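Local coordinates for alpha-galactosidase (Lactobacillus brevis, PDB 3MI6), which probably hydrolyses terminal, non-reducing alpha-D-galactose residues from alpha-galactosides, as a member of glycosyl hydrolase family 36, at residues Gln446-Glu455 with Asn481-Arg491. Sequence-based numbering, arbitrary orientation.
Sequences QFVLDMARPE and NRYATEMFSSR
Arg-482 ties both segments together with one guanidinium. Its NH1 donates to Gln-446 O at 2.6 Å, in the guanidinium plane and in the carbonyl plane. On another side of the group, NE and NH2 both grip Tyr-483 O, the carbonyl of the next residue in its own segment. The bend at chi3 (-79°) folds the arginine back toward that carbonyl. Val-448 CG1 lies over one guanidinium face and also packs on Ala-484 CB at 3.7 Å. The aliphatic part of Arg-482 runs alongside the Gln-446 side chain in the opposite direction, with Arg-482 CD 3.7 Å from Gln-446 CG. NH1 has a further acceptor in Thr-441 O. An alanine in place of Arg-482 would probably leave the carbonyls of Gln-446 and Tyr-483 without these donors and open a gap beside Val-448.

The far end is a charged network. Ser-489 OG donates to the syn lone pair of Asp-450 OD2 at 2.5 Å. Arg-453 makes salt bridges from NE to the same oxygen and from NH1 to Glu-455 OE2, both with weak hydrogen-bond geometry. Glu-455 OE1 meets Arg-491 NH1 at 2.8 Å, carboxylate and guanidinium nearly coplanar, while Pro-454 CD covers a face of that guanidinium.

The contact joins strand 447-448 and the start of helix 454-471 to the loop that follows barrel strand 475-478; nearby Asn-481 is predicted to bind substrate. Two acids and two arginines alternate here, so their charges probably largely offset one another.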
ATOM      1  N   GLN D 446      18.955  23.508 -35.095  1.00 44.47           N
ATOM      2  CA  GLN D 446      18.461  22.970 -36.368  1.00 41.55           C
ATOM      3  C   GLN D 446      16.920  23.013 -36.479  1.00 45.36           C
ATOM      4  O   GLN D 446      16.207  23.326 -35.514  1.00 44.06           O
ATOM      5  CB  GLN D 446      18.938  21.535 -36.556  1.00 42.67           C
ATOM      6  CG  GLN D 446      18.120  20.498 -35.792  1.00 45.09           C
ATOM      7  CD  GLN D 446      18.892  19.199 -35.526  1.00 48.03           C
ATOM      8  OE1 GLN D 446      18.311  18.111 -35.540  1.00 45.54           O
ATOM      9  NE2 GLN D 446      20.203  19.315 -35.266  1.00 47.24           N
ATOM     10  N   PHE D 447      16.407  22.701 -37.664  1.00 45.10           N
ATOM     11  CA  PHE D 447      14.970  22.729 -37.910  1.00 44.16           C
ATOM     12  C   PHE D 447      14.611  21.533 -38.754  1.00 44.43           C
ATOM     13  O   PHE D 447      15.507  20.842 -39.235  1.00 46.15           O
ATOM     14  CB  PHE D 447      14.600  24.011 -38.641  1.00 45.34           C
ATOM     15  CG  PHE D 447      14.998  25.235 -37.900  1.00 44.23           C
ATOM     16  CD1 PHE D 447      16.301  25.701 -37.975  1.00 41.62           C
ATOM     17  CD2 PHE D 447      14.086  25.893 -37.087  1.00 40.12           C
ATOM     18  CE1 PHE D 447      16.679  26.807 -37.273  1.00 41.47           C
ATOM     19  CE2 PHE D 447      14.455  27.003 -36.386  1.00 40.19           C
ATOM     20  CZ  PHE D 447      15.754  27.467 -36.479  1.00 42.43           C
ATOM     21  N   VAL D 448      13.319  21.280 -38.948  1.00 40.81           N
ATOM     22  CA  VAL D 448      12.925  20.060 -39.636  1.00 42.05           C
ATOM     23  C   VAL D 448      12.388  20.288 -41.053  1.00 43.55           C
ATOM     24  O   VAL D 448      11.670  21.251 -41.309  1.00 45.40           O
ATOM     25  CB  VAL D 448      12.007  19.141 -38.753  1.00 41.75           C
ATOM     26  CG1 VAL D 448      11.767  19.746 -37.383  1.00 38.88           C
ATOM     27  CG2 VAL D 448      10.709  18.846 -39.436  1.00 42.97           C
ATOM     28  N   LEU D 449      12.786  19.414 -41.976  1.00 44.10           N
ATOM     29  CA  LEU D 449      12.309  19.450 -43.361  1.00 46.54           C
ATOM     30  C   LEU D 449      10.866  19.014 -43.469  1.00 45.70           C
ATOM     31  O   LEU D 449      10.443  18.086 -42.798  1.00 44.40           O
ATOM     32  CB  LEU D 449      13.120  18.495 -44.228  1.00 44.40           C
ATOM     33  CG  LEU D 449      14.599  18.808 -44.339  1.00 44.99           C
ATOM     34  CD1 LEU D 449      15.331  17.668 -45.031  1.00 42.35           C
ATOM     35  CD2 LEU D 449      14.743  20.127 -45.078  1.00 48.43           C
ATOM     36  N   ASP D 450      10.115  19.648 -44.350  1.00 45.93           N
ATOM     37  CA  ASP D 450       8.757  19.187 -44.602  1.00 47.83           C
ATOM     38  C   ASP D 450       8.700  17.846 -45.358  1.00 44.98           C
ATOM     39  O   ASP D 450       8.558  17.801 -46.574  1.00 45.39           O
ATOM     40  CB  ASP D 450       7.975  20.259 -45.341  1.00 46.96           C
ATOM     41  CG  ASP D 450       6.536  19.912 -45.487  1.00 47.82           C
ATOM     42  OD1 ASP D 450       6.185  18.756 -45.198  1.00 50.48           O
ATOM     43  OD2 ASP D 450       5.749  20.789 -45.889  1.00 54.53           O
HETATM   44  N   MSE D 451       8.804  16.756 -44.617  1.00 41.32           N
HETATM   45  CA  MSE D 451       8.715  15.411 -45.180  1.00 43.20           C
HETATM   46  C   MSE D 451       7.379  15.127 -45.844  1.00 43.24           C
HETATM   47  O   MSE D 451       7.193  14.079 -46.448  1.00 44.33           O
HETATM   48  CB  MSE D 451       8.924  14.365 -44.079  1.00 43.29           C
HETATM   49  CG  MSE D 451      10.291  14.404 -43.416  1.00 45.30           C
HETATM   50 SE   MSE D 451      11.735  13.984 -44.669  1.00 64.07          SE
HETATM   51  CE  MSE D 451      11.157  12.206 -45.215  1.00 46.29           C
ATOM     52  N   ALA D 452       6.434  16.044 -45.698  1.00 45.02           N
ATOM     53  CA  ALA D 452       5.111  15.854 -46.266  1.00 42.81           C
ATOM     54  C   ALA D 452       5.155  16.080 -47.770  1.00 47.91           C
ATOM     55  O   ALA D 452       4.235  15.693 -48.487  1.00 50.20           O
ATOM     56  CB  ALA D 452       4.114  16.792 -45.615  1.00 43.46           C
ATOM     57  N   ARG D 453       6.231  16.707 -48.243  1.00 48.67           N
ATOM     58  CA  ARG D 453       6.402  16.991 -49.663  1.00 48.17           C
ATOM     59  C   ARG D 453       7.165  15.877 -50.362  1.00 47.73           C
ATOM     60  O   ARG D 453       8.293  15.558 -49.988  1.00 45.15           O
ATOM     61  CB  ARG D 453       7.166  18.296 -49.853  1.00 50.94           C
ATOM     62  CG  ARG D 453       6.548  19.492 -49.195  1.00 50.11           C
ATOM     63  CD  ARG D 453       7.613  20.524 -48.908  1.00 50.04           C
ATOM     64  NE  ARG D 453       7.036  21.855 -48.786  1.00 54.94           N
ATOM     65  CZ  ARG D 453       7.159  22.808 -49.705  1.00 58.71           C
ATOM     66  NH1 ARG D 453       7.855  22.584 -50.814  1.00 56.89           N
ATOM     67  NH2 ARG D 453       6.592  23.992 -49.506  1.00 59.13           N
ATOM     68  N   PRO D 454       6.551  15.284 -51.386  1.00 49.01           N
ATOM     69  CA  PRO D 454       7.223  14.238 -52.160  1.00 46.39           C
ATOM     70  C   PRO D 454       8.483  14.726 -52.877  1.00 45.56           C
ATOM     71  O   PRO D 454       9.325  13.911 -53.232  1.00 45.23           O
ATOM     72  CB  PRO D 454       6.146  13.802 -53.158  1.00 48.55           C
ATOM     73  CG  PRO D 454       4.866  14.104 -52.461  1.00 49.04           C
ATOM     74  CD  PRO D 454       5.114  15.361 -51.684  1.00 48.29           C
ATOM     75  N   GLU D 455       8.633  16.024 -53.094  1.00 46.51           N
ATOM     76  CA  GLU D 455       9.876  16.499 -53.691  1.00 46.87           C
ATOM     77  C   GLU D 455      11.021  16.313 -52.701  1.00 46.80           C
ATOM     78  O   GLU D 455      12.155  16.045 -53.082  1.00 46.56           O
ATOM     79  CB  GLU D 455       9.774  17.958 -54.195  1.00 47.83           C
ATOM     80  CG  GLU D 455       9.469  19.035 -53.141  1.00 53.09           C
ATOM     81  CD  GLU D 455       7.979  19.434 -53.068  1.00 59.28           C
ATOM     82  OE1 GLU D 455       7.091  18.563 -53.277  1.00 56.89           O
ATOM     83  OE2 GLU D 455       7.700  20.626 -52.784  1.00 56.25           O
ATOM     84  N   ASN D 481      17.233  14.306 -34.162  1.00 38.79           N
ATOM     85  CA  ASN D 481      17.661  14.929 -32.910  1.00 37.59           C
ATOM     86  C   ASN D 481      16.917  16.166 -32.384  1.00 41.21           C
ATOM     87  O   ASN D 481      17.397  16.826 -31.469  1.00 42.65           O
ATOM     88  CB  ASN D 481      19.153  15.256 -32.983  1.00 39.74           C
ATOM     89  CG  ASN D 481      20.026  14.026 -32.869  1.00 43.92           C
ATOM     90  OD1 ASN D 481      20.906  13.782 -33.706  1.00 47.71           O
ATOM     91  ND2 ASN D 481      19.779  13.229 -31.836  1.00 42.74           N
ATOM     92  N   ARG D 482      15.764  16.500 -32.942  1.00 38.83           N
ATOM     93  CA  ARG D 482      14.936  17.509 -32.298  1.00 37.39           C
ATOM     94  C   ARG D 482      13.459  17.245 -32.531  1.00 37.99           C
ATOM     95  O   ARG D 482      13.102  16.413 -33.348  1.00 40.27           O
ATOM     96  CB  ARG D 482      15.285  18.908 -32.782  1.00 41.64           C
ATOM     97  CG  ARG D 482      14.855  19.187 -34.194  1.00 39.65           C
ATOM     98  CD  ARG D 482      14.698  20.640 -34.406  1.00 39.00           C
ATOM     99  NE  ARG D 482      13.442  21.132 -33.860  1.00 38.64           N
ATOM    100  CZ  ARG D 482      13.090  22.415 -33.868  1.00 40.82           C
ATOM    101  NH1 ARG D 482      13.912  23.319 -34.386  1.00 42.83           N
ATOM    102  NH2 ARG D 482      11.927  22.804 -33.359  1.00 40.94           N
ATOM    103  N   TYR D 483      12.608  17.952 -31.801  1.00 37.04           N
ATOM    104  CA  TYR D 483      11.163  17.837 -31.988  1.00 41.15           C
ATOM    105  C   TYR D 483      10.615  19.029 -32.790  1.00 38.10           C
ATOM    106  O   TYR D 483      10.992  20.167 -32.544  1.00 36.67           O
ATOM    107  CB  TYR D 483      10.439  17.679 -30.639  1.00 34.12           C
ATOM    108  CG  TYR D 483      10.750  16.370 -29.953  1.00 38.74           C
ATOM    109  CD1 TYR D 483      10.547  15.161 -30.609  1.00 36.23           C
ATOM    110  CD2 TYR D 483      11.244  16.337 -28.638  1.00 38.82           C
ATOM    111  CE1 TYR D 483      10.828  13.950 -29.987  1.00 36.81           C
ATOM    112  CE2 TYR D 483      11.527  15.137 -28.009  1.00 36.05           C
ATOM    113  CZ  TYR D 483      11.319  13.938 -28.690  1.00 38.94           C
ATOM    114  OH  TYR D 483      11.597  12.718 -28.083  1.00 38.28           O
ATOM    115  N   ALA D 484       9.749  18.764 -33.762  1.00 36.31           N
ATOM    116  CA  ALA D 484       9.235  19.860 -34.583  1.00 41.33           C
ATOM    117  C   ALA D 484       8.455  20.880 -33.751  1.00 41.52           C
ATOM    118  O   ALA D 484       7.932  20.584 -32.674  1.00 40.60           O
ATOM    119  CB  ALA D 484       8.406  19.359 -35.777  1.00 40.92           C
ATOM    120  N   THR D 485       8.404  22.093 -34.281  1.00 42.65           N
ATOM    121  CA  THR D 485       7.924  23.257 -33.567  1.00 37.48           C
ATOM    122  C   THR D 485       7.303  24.189 -34.638  1.00 42.02           C
ATOM    123  O   THR D 485       7.662  24.104 -35.834  1.00 40.94           O
ATOM    124  CB  THR D 485       9.121  23.875 -32.787  1.00 38.32           C
ATOM    125  OG1 THR D 485       8.803  23.972 -31.402  1.00 39.29           O
ATOM    126  CG2 THR D 485       9.523  25.220 -33.309  1.00 39.74           C
ATOM    127  N   GLU D 486       6.349  25.031 -34.240  1.00 39.77           N
ATOM    128  CA  GLU D 486       5.625  25.877 -35.202  1.00 40.49           C
ATOM    129  C   GLU D 486       5.214  25.143 -36.463  1.00 38.02           C
ATOM    130  O   GLU D 486       5.633  25.511 -37.538  1.00 40.32           O
ATOM    131  CB  GLU D 486       6.475  27.070 -35.626  1.00 39.53           C
ATOM    132  CG  GLU D 486       6.753  28.051 -34.525  1.00 39.70           C
ATOM    133  CD  GLU D 486       8.152  27.921 -34.007  1.00 42.28           C
ATOM    134  OE1 GLU D 486       8.970  27.277 -34.695  1.00 42.66           O
ATOM    135  OE2 GLU D 486       8.437  28.459 -32.915  1.00 45.34           O
HETATM  136  N   MSE D 487       4.379  24.127 -36.335  1.00 40.65           N
HETATM  137  CA  MSE D 487       4.035  23.273 -37.468  1.00 42.03           C
HETATM  138  C   MSE D 487       3.187  23.883 -38.589  1.00 44.33           C
HETATM  139  O   MSE D 487       2.054  24.330 -38.381  1.00 45.65           O
HETATM  140  CB  MSE D 487       3.377  22.002 -36.972  1.00 43.17           C
HETATM  141  CG  MSE D 487       4.375  20.881 -36.819  1.00 50.79           C
HETATM  142 SE   MSE D 487       3.692  19.507 -35.635  1.00 90.32          SE
HETATM  143  CE  MSE D 487       5.293  19.337 -34.501  1.00 55.12           C
ATOM    144  N   PHE D 488       3.741  23.872 -39.793  1.00 43.35           N
ATOM    145  CA  PHE D 488       3.018  24.356 -40.949  1.00 44.06           C
ATOM    146  C   PHE D 488       3.606  23.764 -42.216  1.00 44.77           C
ATOM    147  O   PHE D 488       4.801  23.522 -42.300  1.00 47.95           O
ATOM    148  CB  PHE D 488       3.039  25.887 -41.001  1.00 43.60           C
ATOM    149  CG  PHE D 488       2.037  26.475 -41.966  1.00 44.76           C
ATOM    150  CD1 PHE D 488       2.410  26.805 -43.264  1.00 45.73           C
ATOM    151  CD2 PHE D 488       0.724  26.696 -41.575  1.00 41.13           C
ATOM    152  CE1 PHE D 488       1.493  27.348 -44.157  1.00 44.52           C
ATOM    153  CE2 PHE D 488      -0.189  27.230 -42.450  1.00 43.79           C
ATOM    154  CZ  PHE D 488       0.196  27.561 -43.755  1.00 44.55           C
ATOM    155  N   SER D 489       2.756  23.516 -43.198  1.00 43.84           N
ATOM    156  CA  SER D 489       3.210  23.073 -44.500  1.00 46.41           C
ATOM    157  C   SER D 489       2.541  23.958 -45.541  1.00 48.62           C
ATOM    158  O   SER D 489       1.317  24.074 -45.565  1.00 47.64           O
ATOM    159  CB  SER D 489       2.829  21.608 -44.717  1.00 48.49           C
ATOM    160  OG  SER D 489       3.257  21.132 -45.983  1.00 51.40           O
ATOM    161  N   SER D 490       3.338  24.598 -46.386  1.00 49.50           N
ATOM    162  CA  SER D 490       2.787  25.392 -47.484  1.00 51.88           C
ATOM    163  C   SER D 490       2.224  24.484 -48.582  1.00 55.47           C
ATOM    164  O   SER D 490       1.426  24.909 -49.420  1.00 58.22           O
ATOM    165  CB  SER D 490       3.839  26.348 -48.047  1.00 49.66           C
ATOM    166  OG  SER D 490       5.075  25.692 -48.274  1.00 54.07           O
ATOM    167  N   ARG D 491       2.641  23.223 -48.553  1.00 56.94           N
ATOM    168  CA  ARG D 491       2.206  22.219 -49.512  1.00 55.34           C
ATOM    169  C   ARG D 491       0.761  21.809 -49.277  1.00 53.86           C
ATOM    170  O   ARG D 491       0.123  21.217 -50.144  1.00 56.36           O
ATOM    171  CB  ARG D 491       3.107  20.989 -49.397  1.00 59.60           C
ATOM    172  CG  ARG D 491       2.646  19.790 -50.200  1.00 64.91           C
ATOM    173  CD  ARG D 491       2.550  20.155 -51.674  1.00 72.16           C
ATOM    174  NE  ARG D 491       2.164  19.001 -52.478  1.00 78.58           N
ATOM    175  CZ  ARG D 491       3.016  18.278 -53.196  1.00 74.86           C
ATOM    176  NH1 ARG D 491       4.307  18.607 -53.207  1.00 67.76           N
ATOM    177  NH2 ARG D 491       2.580  17.239 -53.905  1.00 65.86           N
TER